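Local coordinates for beta-lactamase (Serratia marcescens, PDB 5GWA), which probably hydrolyses beta-lactam antibiotics to substituted beta-amino acids as a class A extended-spectrum beta-lactamase, and is bound here by the inhibitor avibactam, at residues L58-K63 with R121-T126; S101-S106 with D117-F122; S219-N222 with I226-A229; S251-S254 with V259-K262. All blocks are in the same frame, centred on the assembly; numbering follows the deposited sequence.

Contact 1 of 4, residues L58-K63 with R121-T126; sequences LDKLDK and RFVGGT. With NA (sodium ion), chain P; NA (sodium ion), chain Y.
Lys-60 lays the aliphatic part of its chain against Phe-122, with CE over one face of the ring and CD 3.9 Å from CE2 of Phe-122. CE of Lys-60 also comes to 3.7 Å from the backbone O of Phe-122, and CD passes close to CA and CG2 of Val-123. Leu-61 meets the same ring obliquely, its CD2 lying 3.9 Å from Phe-122 CZ. Two first torsions make this possible: Lys-60 sets CG opposite its backbone N (chi1 176°) and runs straight until a bend at the last bond, while Phe-122 swings its ring out in the same way (chi1 172°). A lysine suits this border position because its methylenes cover the ring while NZ pairs with Glu-64. The cation-pi geometry, with NZ of Lys-60 5.8 Å from the Phe-122 ring centroid, allows a weak attraction at most.

Farther out, Phe-100 meets the Phe-122 ring with its plane inclined by about 60° and also touches Leu-61. Val-123 packs on Val-129 of the following helix, so an apolar branched residue fits there. On helix 49-63, Lys-63 NZ bridges back one turn to Asp-59 OD1 at 2.8 Å.

Just beyond Val-123 the helix stops in a Schellman motif, in which Gly-125 N bonds to Phe-120 O. Gly-124 takes a positive phi, which glycine adopts readily, and its O binds a sodium ion at 2.8 Å. The whole is a helix-helix contact of the alpha-helical domain of the class A beta-lactamase fold, beside a Schellman helix end.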
loop_
_atom_site.group_PDB
_atom_site.type_symbol
_atom_site.label_atom_id
_atom_site.label_comp_id
_atom_site.label_asym_id
_atom_site.label_seq_id
_atom_site.Cartn_x
_atom_site.Cartn_y
_atom_site.Cartn_z
ATOM N N LEU A 58 15.009 -9.792 -16.616
ATOM C CA LEU A 58 16.227 -9.274 -17.219
ATOM C C LEU A 58 16.816 -10.306 -18.164
ATOM O O LEU A 58 17.454 -9.929 -19.117
ATOM C CB LEU A 58 17.250 -8.888 -16.147
ATOM C CG LEU A 58 16.858 -7.614 -15.408
ATOM C CD1 LEU A 58 17.673 -7.492 -14.116
ATOM C CD2 LEU A 58 17.055 -6.381 -16.286
ATOM N N ASP A 59 16.628 -11.581 -17.865
ATOM C CA ASP A 59 17.031 -12.654 -18.796
ATOM C C ASP A 59 16.274 -12.518 -20.108
ATOM O O ASP A 59 16.846 -12.727 -21.199
ATOM C CB ASP A 59 16.809 -14.031 -18.204
ATOM C CG ASP A 59 17.155 -15.152 -19.175
ATOM O OD1 ASP A 59 18.369 -15.359 -19.386
ATOM O OD2 ASP A 59 16.249 -15.912 -19.547
ATOM N N LYS A 60 14.959 -12.316 -20.004
ATOM C CA LYS A 60 14.124 -12.185 -21.185
ATOM C C LYS A 60 14.590 -10.997 -22.000
ATOM O O LYS A 60 14.739 -11.109 -23.214
ATOM C CB LYS A 60 12.648 -12.025 -20.793
ATOM C CG LYS A 60 11.718 -11.788 -21.984
ATOM C CD LYS A 60 10.262 -12.004 -21.572
ATOM C CE LYS A 60 9.286 -11.764 -22.712
ATOM N NZ LYS A 60 9.174 -12.967 -23.574
ATOM N N LEU A 61 14.855 -9.869 -21.364
ATOM C CA LEU A 61 15.326 -8.698 -22.077
ATOM C C LEU A 61 16.689 -9.005 -22.718
ATOM O O LEU A 61 16.955 -8.612 -23.855
ATOM C CB LEU A 61 15.478 -7.538 -21.133
ATOM C CG LEU A 61 14.195 -6.988 -20.524
ATOM C CD1 LEU A 61 14.571 -5.855 -19.605
ATOM C CD2 LEU A 61 13.195 -6.499 -21.572
ATOM N N ASP A 62 17.568 -9.646 -21.955
ATOM C CA ASP A 62 18.908 -10.022 -22.474
ATOM C C ASP A 62 18.702 -10.893 -23.728
ATOM O O ASP A 62 19.275 -10.614 -24.789
ATOM C CB ASP A 62 19.695 -10.855 -21.411
ATOM C CG ASP A 62 20.336 -10.012 -20.254
ATOM O OD1 ASP A 62 20.580 -8.804 -20.370
ATOM O OD2 ASP A 62 20.709 -10.642 -19.238
ATOM N N LYS A 63 17.974 -12.000 -23.602
ATOM C CA LYS A 63 17.938 -12.997 -24.664
ATOM C C LYS A 63 17.282 -12.443 -25.904
ATOM O O LYS A 63 17.657 -12.790 -27.030
ATOM C CB LYS A 63 17.192 -14.257 -24.251
ATOM C CG LYS A 63 17.874 -15.073 -23.144
ATOM C CD LYS A 63 19.218 -15.675 -23.544
ATOM C CE LYS A 63 20.123 -15.960 -22.342
ATOM N NZ LYS A 63 19.516 -16.933 -21.395
ATOM N N ARG A 121 3.199 -10.016 -15.944
ATOM C CA ARG A 121 2.483 -10.069 -17.226
ATOM C C ARG A 121 3.413 -9.995 -18.425
ATOM O O ARG A 121 3.279 -10.835 -19.367
ATOM C CB ARG A 121 1.367 -9.037 -17.264
ATOM C CG ARG A 121 0.190 -9.477 -16.387
ATOM C CD ARG A 121 -1.051 -8.598 -16.523
ATOM N NE ARG A 121 -0.831 -7.254 -15.990
ATOM C CZ ARG A 121 -0.980 -6.913 -14.712
ATOM N NH1 ARG A 121 -1.357 -7.819 -13.823
ATOM N NH2 ARG A 121 -0.807 -5.648 -14.339
ATOM N N PHE A 122 4.398 -9.111 -18.363
ATOM C CA PHE A 122 5.410 -8.977 -19.422
ATOM C C PHE A 122 6.174 -10.278 -19.650
ATOM O O PHE A 122 6.340 -10.722 -20.791
ATOM C CB PHE A 122 6.374 -7.836 -19.110
ATOM C CG PHE A 122 7.531 -7.775 -20.047
ATOM C CD1 PHE A 122 7.345 -7.397 -21.371
ATOM C CD2 PHE A 122 8.743 -8.277 -19.672
ATOM C CE1 PHE A 122 8.384 -7.475 -22.270
ATOM C CE2 PHE A 122 9.799 -8.321 -20.541
ATOM C CZ PHE A 122 9.614 -7.913 -21.854
ATOM N N VAL A 123 6.588 -10.936 -18.575
ATOM C CA VAL A 123 7.486 -12.090 -18.686
ATOM C C VAL A 123 6.716 -13.357 -19.021
ATOM O O VAL A 123 7.335 -14.362 -19.435
ATOM C CB VAL A 123 8.307 -12.240 -17.380
ATOM C CG1 VAL A 123 7.489 -12.942 -16.297
ATOM C CG2 VAL A 123 9.654 -12.896 -17.633
ATOM N N GLY A 124 5.392 -13.321 -18.882
ATOM C CA GLY A 124 4.510 -14.406 -19.297
ATOM C C GLY A 124 3.871 -15.221 -18.189
ATOM O O GLY A 124 3.142 -16.180 -18.463
ATOM N N GLY A 125 3.943 -14.713 -16.951
ATOM C CA GLY A 125 3.181 -15.241 -15.824
ATOM C C GLY A 125 4.044 -15.864 -14.732
ATOM O O GLY A 125 5.252 -16.025 -14.894
ATOM N N THR A 126 3.405 -16.237 -13.624
ATOM C CA THR A 126 4.106 -16.819 -12.488
ATOM C C THR A 126 4.752 -18.149 -12.887
ATOM O O THR A 126 5.881 -18.417 -12.472
ATOM C CB THR A 126 3.183 -17.049 -11.279
ATOM O OG1 THR A 126 2.018 -17.770 -11.667
ATOM C CG2 THR A 126 2.727 -15.712 -10.657
HETATM NA NA NA P . 3.372 -18.605 -17.023
HETATM NA NA NA Y . 2.469 -20.383 -11.425
HETATM O O HOH W 1 1.358 -18.718 -15.038
HETATM O O HOH W 2 4.118 -22.362 -11.235
#

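Contact 2 of 4, residues S101-S106 with D117-F122; sequences SEIIKS and DILFRF. With NA (sodium ion), chain I.
Helices 100-109 and 113-123 follow each other in the alpha-helical domain of the class A fold, and Ile-103, Ile-104, Ile-118 and Leu-119 close the apolar interface between them. The family's SDN motif spans the turn and the start of the second helix; its Ser-111 and Asn-113 line the avibactam pocket. The short helical segments run 126° apart in direction, with axes 10.6 Å from each other, and no hydrogen bond crosses between them.

Leu-119 is the centre of the contact. The CG2 methyl of Ile-103 rests in the fork of this leucine, 3.7 Å from its CG and 3.9 Å from its CD2. Ile-103 presents that methyl because CG2 stands opposite its own backbone N while CG1 lies beside that N (chi1 -65°). The two side chains slide past each other in opposite senses, whereas Ile-104 meets Leu-119 at about a right angle, bringing CG1 of Ile-104 to 3.8 Å from CD1 of Leu-119. A looser touch joins CD1 of Ile-103 to CG2 of Ile-118 at 4.4 Å. Branched aliphatic residues suit such a buried apolar interface, since their methyls interlock without polar groups to satisfy.

Glu-102 OE1 binds a sodium ion at 2.7 Å and its OE2 bonds to Tyr-91, while the carboxylate of Asp-117 receives the backbone N-H groups of Glu-147 and Glu-148, consistent with positioning the pocket residue Glu-147.

Strand 71-74 covers both Ile-103 and Ile-118 through Leu-72 and Val-74; Ile-104 reaches Phe-187 of helix 182-193 and Leu-58 of helix 49-63.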
loop_
_atom_site.group_PDB
_atom_site.type_symbol
_atom_site.label_atom_id
_atom_site.label_comp_id
_atom_site.label_asym_id
_atom_site.label_seq_id
_atom_site.Cartn_x
_atom_site.Cartn_y
_atom_site.Cartn_z
ATOM N N SER A 101 13.509 -0.288 -17.089
ATOM C CA SER A 101 14.414 0.179 -16.023
ATOM C C SER A 101 13.669 0.813 -14.840
ATOM O O SER A 101 13.849 0.406 -13.680
ATOM C CB SER A 101 15.402 1.202 -16.576
ATOM O OG SER A 101 16.197 1.739 -15.539
ATOM N N GLU A 102 12.811 1.768 -15.132
ATOM C CA GLU A 102 12.101 2.491 -14.088
ATOM C C GLU A 102 11.199 1.504 -13.342
ATOM O O GLU A 102 11.011 1.608 -12.105
ATOM C CB GLU A 102 11.225 3.609 -14.681
ATOM C CG GLU A 102 10.491 4.374 -13.591
ATOM C CD GLU A 102 9.851 5.705 -13.998
ATOM O OE1 GLU A 102 10.106 6.211 -15.110
ATOM O OE2 GLU A 102 9.233 6.360 -13.129
ATOM N N ILE A 103 10.508 0.659 -14.075
ATOM C CA ILE A 103 9.563 -0.267 -13.440
ATOM C C ILE A 103 10.308 -1.251 -12.547
ATOM O O ILE A 103 9.900 -1.489 -11.395
ATOM C CB ILE A 103 8.682 -1.028 -14.469
ATOM C CG1 ILE A 103 7.778 -0.024 -15.213
ATOM C CG2 ILE A 103 7.840 -2.118 -13.778
ATOM C CD1 ILE A 103 7.177 -0.594 -16.484
ATOM N N ILE A 104 11.423 -1.809 -13.041
ATOM C CA ILE A 104 12.191 -2.738 -12.223
ATOM C C ILE A 104 12.777 -2.078 -10.970
ATOM O O ILE A 104 12.719 -2.672 -9.883
ATOM C CB ILE A 104 13.331 -3.377 -13.031
ATOM C CG1 ILE A 104 12.767 -4.201 -14.145
ATOM C CG2 ILE A 104 14.227 -4.178 -12.104
ATOM C CD1 ILE A 104 13.771 -4.562 -15.236
ATOM N N LYS A 105 13.265 -0.836 -11.079
ATOM C CA LYS A 105 13.842 -0.142 -9.935
ATOM C C LYS A 105 12.762 0.073 -8.886
ATOM O O LYS A 105 12.980 -0.186 -7.714
ATOM C CB LYS A 105 14.427 1.218 -10.311
ATOM C CG LYS A 105 15.720 1.116 -11.084
ATOM C CD LYS A 105 16.272 2.515 -11.294
ATOM C CE LYS A 105 17.495 2.508 -12.192
ATOM N NZ LYS A 105 18.030 3.887 -12.267
ATOM N N SER A 106 11.568 0.451 -9.303
ATOM C CA SER A 106 10.504 0.631 -8.313
ATOM C C SER A 106 10.123 -0.708 -7.662
ATOM O O SER A 106 9.848 -0.785 -6.436
ATOM C CB SER A 106 9.288 1.270 -8.953
ATOM O OG SER A 106 8.362 1.672 -7.939
ATOM N N ASP A 117 3.407 -6.960 -10.710
ATOM C CA ASP A 117 2.423 -7.637 -11.525
ATOM C C ASP A 117 2.480 -7.234 -12.983
ATOM O O ASP A 117 2.260 -8.086 -13.851
ATOM C CB ASP A 117 1.023 -7.492 -10.919
ATOM C CG ASP A 117 0.852 -8.299 -9.637
ATOM O OD1 ASP A 117 1.785 -9.003 -9.153
ATOM O OD2 ASP A 117 -0.257 -8.225 -9.087
ATOM N N ILE A 118 2.846 -5.990 -13.266
ATOM C CA ILE A 118 3.114 -5.541 -14.658
ATOM C C ILE A 118 4.243 -6.384 -15.279
ATOM O O ILE A 118 4.121 -6.924 -16.394
ATOM C CB ILE A 118 3.515 -4.045 -14.683
ATOM C CG1 ILE A 118 2.288 -3.163 -14.414
ATOM C CG2 ILE A 118 4.139 -3.672 -16.014
ATOM C CD1 ILE A 118 2.655 -1.757 -14.043
ATOM N N LEU A 119 5.265 -6.652 -14.483
ATOM C CA LEU A 119 6.393 -7.450 -14.943
ATOM C C LEU A 119 6.056 -8.940 -15.048
ATOM O O LEU A 119 6.533 -9.592 -15.989
ATOM C CB LEU A 119 7.626 -7.197 -14.049
ATOM C CG LEU A 119 8.242 -5.787 -14.140
ATOM C CD1 LEU A 119 9.336 -5.602 -13.116
ATOM C CD2 LEU A 119 8.754 -5.447 -15.543
ATOM N N PHE A 120 5.256 -9.499 -14.142
ATOM C CA PHE A 120 4.745 -10.880 -14.295
ATOM C C PHE A 120 4.005 -11.012 -15.614
ATOM O O PHE A 120 4.264 -11.934 -16.395
ATOM C CB PHE A 120 3.839 -11.306 -13.137
ATOM C CG PHE A 120 4.563 -11.946 -11.990
ATOM C CD1 PHE A 120 5.303 -13.091 -12.161
ATOM C CD2 PHE A 120 4.471 -11.391 -10.722
ATOM C CE1 PHE A 120 5.991 -13.648 -11.105
ATOM C CE2 PHE A 120 5.017 -12.039 -9.632
ATOM C CZ PHE A 120 5.811 -13.131 -9.817
ATOM N N ARG A 121 3.199 -10.016 -15.944
ATOM C CA ARG A 121 2.483 -10.069 -17.226
ATOM C C ARG A 121 3.413 -9.995 -18.425
ATOM O O ARG A 121 3.279 -10.835 -19.367
ATOM C CB ARG A 121 1.367 -9.037 -17.264
ATOM C CG ARG A 121 0.190 -9.477 -16.387
ATOM C CD ARG A 121 -1.051 -8.598 -16.523
ATOM N NE ARG A 121 -0.831 -7.254 -15.990
ATOM C CZ ARG A 121 -0.980 -6.913 -14.712
ATOM N NH1 ARG A 121 -1.357 -7.819 -13.823
ATOM N NH2 ARG A 121 -0.807 -5.648 -14.339
ATOM N N PHE A 122 4.398 -9.111 -18.363
ATOM C CA PHE A 122 5.410 -8.977 -19.422
ATOM C C PHE A 122 6.174 -10.278 -19.650
ATOM O O PHE A 122 6.340 -10.722 -20.791
ATOM C CB PHE A 122 6.374 -7.836 -19.110
ATOM C CG PHE A 122 7.531 -7.775 -20.047
ATOM C CD1 PHE A 122 7.345 -7.397 -21.371
ATOM C CD2 PHE A 122 8.743 -8.277 -19.672
ATOM C CE1 PHE A 122 8.384 -7.475 -22.270
ATOM C CE2 PHE A 122 9.799 -8.321 -20.541
ATOM C CZ PHE A 122 9.614 -7.913 -21.854
HETATM NA NA NA I . 10.505 5.663 -17.750
HETATM O O HOH W 3 12.749 6.444 -19.022
#

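Contact 3 of 4, residues S219-N222 with I226-A229; sequences SDTN and ITAA. With NA (sodium ion), chain X; NA (sodium ion), chain B.
Ser-219 meets Ala-229 through two hydrogen bonds: its N gives to Ala-229 O at 2.8 Å, and its OG, held between the backbone N and the carbonyl carbon (chi1 68°), reaches Ala-229 N and accepts a hydrogen bond from it at 2.9 Å. OG of Ser-219 donates in turn to Asp-220 O at 2.8 Å, in the carbonyl plane and on a lone pair. A small serine can thus stand in for a backbone acceptor. Asp-220 OD1 takes the N-H of Thr-221.

In the middle, the hydroxyls OG1 of Thr-221 and OG1 of Thr-227 lie 2.6 Å apart in a short hydrogen bond. Thr-227 OG1 also binds a sodium ion at 2.8 Å, a site completed by Gly-225, Glu-255 and water. At the far end Asn-222 N gives to Ile-226 O at 3.0 Å. OD1 of Asn-222 receives Ile-226 N at 2.9 Å, from 38° out of the carbonyl plane, and Lys-224 N as well. Ala-229 O also binds another sodium ion.

The segments close the hairpin between strand 212-218, outermost in this chain's sheet, and strand 227-237, whose other neighbour, strand 243-253, bonds to Thr-227 and Ala-228; His-151 and Lys-152 of the second subunit pack on Asp-220 and Thr-221.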
loop_
_atom_site.group_PDB
_atom_site.type_symbol
_atom_site.label_atom_id
_atom_site.label_comp_id
_atom_site.label_asym_id
_atom_site.label_seq_id
_atom_site.Cartn_x
_atom_site.Cartn_y
_atom_site.Cartn_z
ATOM N N SER A 219 4.223 -9.580 5.367
ATOM C CA SER A 219 2.786 -9.784 5.280
ATOM C C SER A 219 2.061 -8.840 6.227
ATOM O O SER A 219 2.663 -8.277 7.124
ATOM C CB SER A 219 2.405 -11.218 5.649
ATOM O OG SER A 219 2.637 -11.428 7.019
ATOM N N ASP A 220 0.744 -8.910 6.183
ATOM C CA ASP A 220 -0.038 -8.275 7.219
ATOM C C ASP A 220 -0.167 -9.255 8.401
ATOM O O ASP A 220 0.475 -10.320 8.444
ATOM C CB ASP A 220 -1.421 -7.877 6.681
ATOM C CG ASP A 220 -1.898 -6.510 7.214
ATOM O OD1 ASP A 220 -2.292 -6.452 8.400
ATOM O OD2 ASP A 220 -1.982 -5.524 6.416
ATOM N N THR A 221 -0.954 -8.837 9.387
ATOM C CA THR A 221 -1.243 -9.639 10.565
ATOM C C THR A 221 -2.721 -9.997 10.511
ATOM O O THR A 221 -3.527 -9.264 9.919
ATOM C CB THR A 221 -0.902 -8.840 11.836
ATOM O OG1 THR A 221 0.448 -8.359 11.750
ATOM C CG2 THR A 221 -1.059 -9.662 13.084
ATOM N N ASN A 222 -3.048 -11.234 10.877
ATOM C CA ASN A 222 -4.423 -11.679 10.774
ATOM C C ASN A 222 -5.173 -11.382 12.070
ATOM O O ASN A 222 -4.617 -10.761 12.984
ATOM C CB ASN A 222 -4.509 -13.164 10.380
ATOM C CG ASN A 222 -4.028 -14.098 11.468
ATOM O OD1 ASN A 222 -3.705 -13.684 12.569
ATOM N ND2 ASN A 222 -3.903 -15.375 11.125
ATOM N N ILE A 226 -1.317 -13.130 14.183
ATOM C CA ILE A 226 -0.170 -13.769 13.511
ATOM C C ILE A 226 0.268 -12.972 12.274
ATOM O O ILE A 226 -0.526 -12.721 11.384
ATOM C CB ILE A 226 -0.551 -15.185 13.062
ATOM C CG1 ILE A 226 -1.059 -15.976 14.265
ATOM C CG2 ILE A 226 0.624 -15.897 12.409
ATOM C CD1 ILE A 226 0.005 -16.190 15.313
ATOM N N THR A 227 1.547 -12.617 12.237
ATOM C CA THR A 227 2.156 -12.052 11.053
ATOM C C THR A 227 2.887 -13.187 10.277
ATOM O O THR A 227 3.926 -13.687 10.707
ATOM C CB THR A 227 3.110 -10.945 11.442
ATOM O OG1 THR A 227 2.396 -9.952 12.237
ATOM C CG2 THR A 227 3.625 -10.269 10.212
ATOM N N ALA A 228 2.334 -13.518 9.119
ATOM C CA ALA A 228 2.826 -14.656 8.345
ATOM C C ALA A 228 4.295 -14.549 7.962
ATOM O O ALA A 228 4.989 -15.549 7.927
ATOM C CB ALA A 228 2.002 -14.849 7.104
ATOM N N ALA A 229 4.722 -13.354 7.547
ATOM C CA ALA A 229 6.057 -13.170 6.968
ATOM C C ALA A 229 6.668 -11.812 7.297
ATOM O O ALA A 229 6.025 -10.784 7.134
ATOM C CB ALA A 229 6.014 -13.359 5.467
HETATM NA NA NA X . 5.479 -8.162 8.263
HETATM NA NA NA B . 2.273 -10.450 14.943
HETATM O O HOH W 4 1.201 -8.230 15.822
#

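Contact 4 of 4, residues S251-S254 with V259-K262; sequences SDSS and VNEK. With NA (sodium ion), chain M.
Ser-253 turns OG opposite its backbone N (chi1 179°), and Asn-260 places CG beside its own N (chi1 -68°), so that hydroxyl and amide meet across the join between sheet and C-terminal helix. The strand end forms a G1 beta bulge, in which Asp-252 and Ser-253 both face Thr-227; Asp-252 adopts the left-handed backbone conformation that turns the chain there.

The single hydrogen bond between the segments runs from Ser-253 OG to Asn-260 OD1, 2.6 Å long. It approaches the carbonyl at 122°, tilted slightly from its plane. Both groups are buried and doubly used: Ser-253 OG also accepts Glu-255 N, and Asn-260 ND2 gives to Glu-255 O, which fixes how the amide is flipped. Asparagine suits the place because one side chain offers both an acceptor and a donor, and the short serine side chain puts its hydroxyl within bonding distance of it.

Asn-260 further rests on Thr-230 of the neighbouring strand. Next in the helix, Glu-261 points elsewhere: OE1 forms a salt bridge with Lys-76 of the second subunit, while OE2 bonds to the pocket residue Arg-201 and binds a sodium ion 2.7 Å away.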
loop_
_atom_site.group_PDB
_atom_site.type_symbol
_atom_site.label_atom_id
_atom_site.label_comp_id
_atom_site.label_asym_id
_atom_site.label_seq_id
_atom_site.Cartn_x
_atom_site.Cartn_y
_atom_site.Cartn_z
ATOM N N SER A 251 8.539 -16.209 10.274
ATOM C CA SER A 251 7.221 -16.594 9.805
ATOM C C SER A 251 6.264 -16.930 10.934
ATOM O O SER A 251 6.693 -17.269 12.017
ATOM C CB SER A 251 7.302 -17.741 8.779
ATOM O OG SER A 251 7.597 -18.982 9.407
ATOM N N ASP A 252 4.973 -16.826 10.625
ATOM C CA ASP A 252 3.888 -17.156 11.542
ATOM C C ASP A 252 4.136 -16.664 12.954
ATOM O O ASP A 252 4.219 -17.422 13.918
ATOM C CB ASP A 252 3.620 -18.653 11.479
ATOM C CG ASP A 252 3.100 -19.079 10.125
ATOM O OD1 ASP A 252 2.664 -18.208 9.338
ATOM O OD2 ASP A 252 3.040 -20.312 9.889
ATOM N N SER A 253 4.447 -15.370 13.033
ATOM C CA SER A 253 4.914 -14.792 14.253
ATOM C C SER A 253 3.806 -14.137 15.066
ATOM O O SER A 253 2.980 -13.401 14.546
ATOM C CB SER A 253 5.974 -13.744 13.940
ATOM O OG SER A 253 6.454 -13.128 15.119
ATOM N N SER A 254 3.825 -14.471 16.345
ATOM C CA SER A 254 3.016 -13.785 17.341
ATOM C C SER A 254 3.662 -12.534 17.878
ATOM O O SER A 254 3.057 -11.836 18.703
ATOM C CB SER A 254 2.700 -14.769 18.484
ATOM O OG SER A 254 1.754 -15.713 18.018
ATOM N N VAL A 259 9.897 -6.470 17.006
ATOM C CA VAL A 259 10.614 -7.693 17.375
ATOM C C VAL A 259 10.948 -8.536 16.147
ATOM O O VAL A 259 12.061 -9.004 16.034
ATOM C CB VAL A 259 9.771 -8.539 18.347
ATOM C CG1 VAL A 259 10.413 -9.889 18.621
ATOM C CG2 VAL A 259 9.602 -7.781 19.657
ATOM N N ASN A 260 10.023 -8.618 15.212
ATOM C CA ASN A 260 10.240 -9.400 14.004
ATOM C C ASN A 260 11.425 -8.850 13.214
ATOM O O ASN A 260 12.269 -9.612 12.738
ATOM C CB ASN A 260 8.958 -9.443 13.186
ATOM C CG ASN A 260 7.847 -10.246 13.880
ATOM O OD1 ASN A 260 8.148 -11.200 14.592
ATOM N ND2 ASN A 260 6.617 -9.823 13.729
ATOM N N GLU A 261 11.509 -7.524 13.094
ATOM C CA GLU A 261 12.631 -6.918 12.412
ATOM C C GLU A 261 13.928 -7.114 13.176
ATOM O O GLU A 261 14.960 -7.407 12.604
ATOM C CB GLU A 261 12.388 -5.432 12.128
ATOM C CG GLU A 261 11.190 -5.182 11.245
ATOM C CD GLU A 261 11.222 -3.809 10.594
ATOM O OE1 GLU A 261 11.204 -2.810 11.293
ATOM O OE2 GLU A 261 11.280 -3.712 9.359
ATOM N N LYS A 262 13.861 -6.951 14.495
ATOM C CA LYS A 262 15.008 -7.121 15.333
ATOM C C LYS A 262 15.581 -8.526 15.277
ATOM O O LYS A 262 16.792 -8.696 15.267
ATOM C CB LYS A 262 14.618 -6.754 16.772
ATOM C CG LYS A 262 15.739 -6.842 17.779
ATOM C CD LYS A 262 16.744 -5.720 17.603
ATOM C CE LYS A 262 16.331 -4.471 18.367
ATOM N NZ LYS A 262 17.188 -3.294 18.031
HETATM NA NA NA M . 13.136 -1.837 8.686
#

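Overall arrangement
From the N terminus, the long excursion begun at 58-63 ends at 121-126 as contact 1; contact 2, a short helical hairpin, opens inside that excursion and ends on the same stretch of helix 113-123, overlapping it at Arg-121 and Phe-122. The two also touch through Leu-58 and Ile-104, so three helices of the alpha-helical domain are tied together. Contacts 3 and 4 follow in series without crossing these: one closes a hairpin, the other the tight passage from strand 243-253 into the last helix. They lie about 9 Å apart between centres, joined by probable backbone hydrogen bonds pairing Thr-227 with Ser-253 and Ala-228 with Asp-252. Contacts 1 and 4 sit about 33 Å apart between centres.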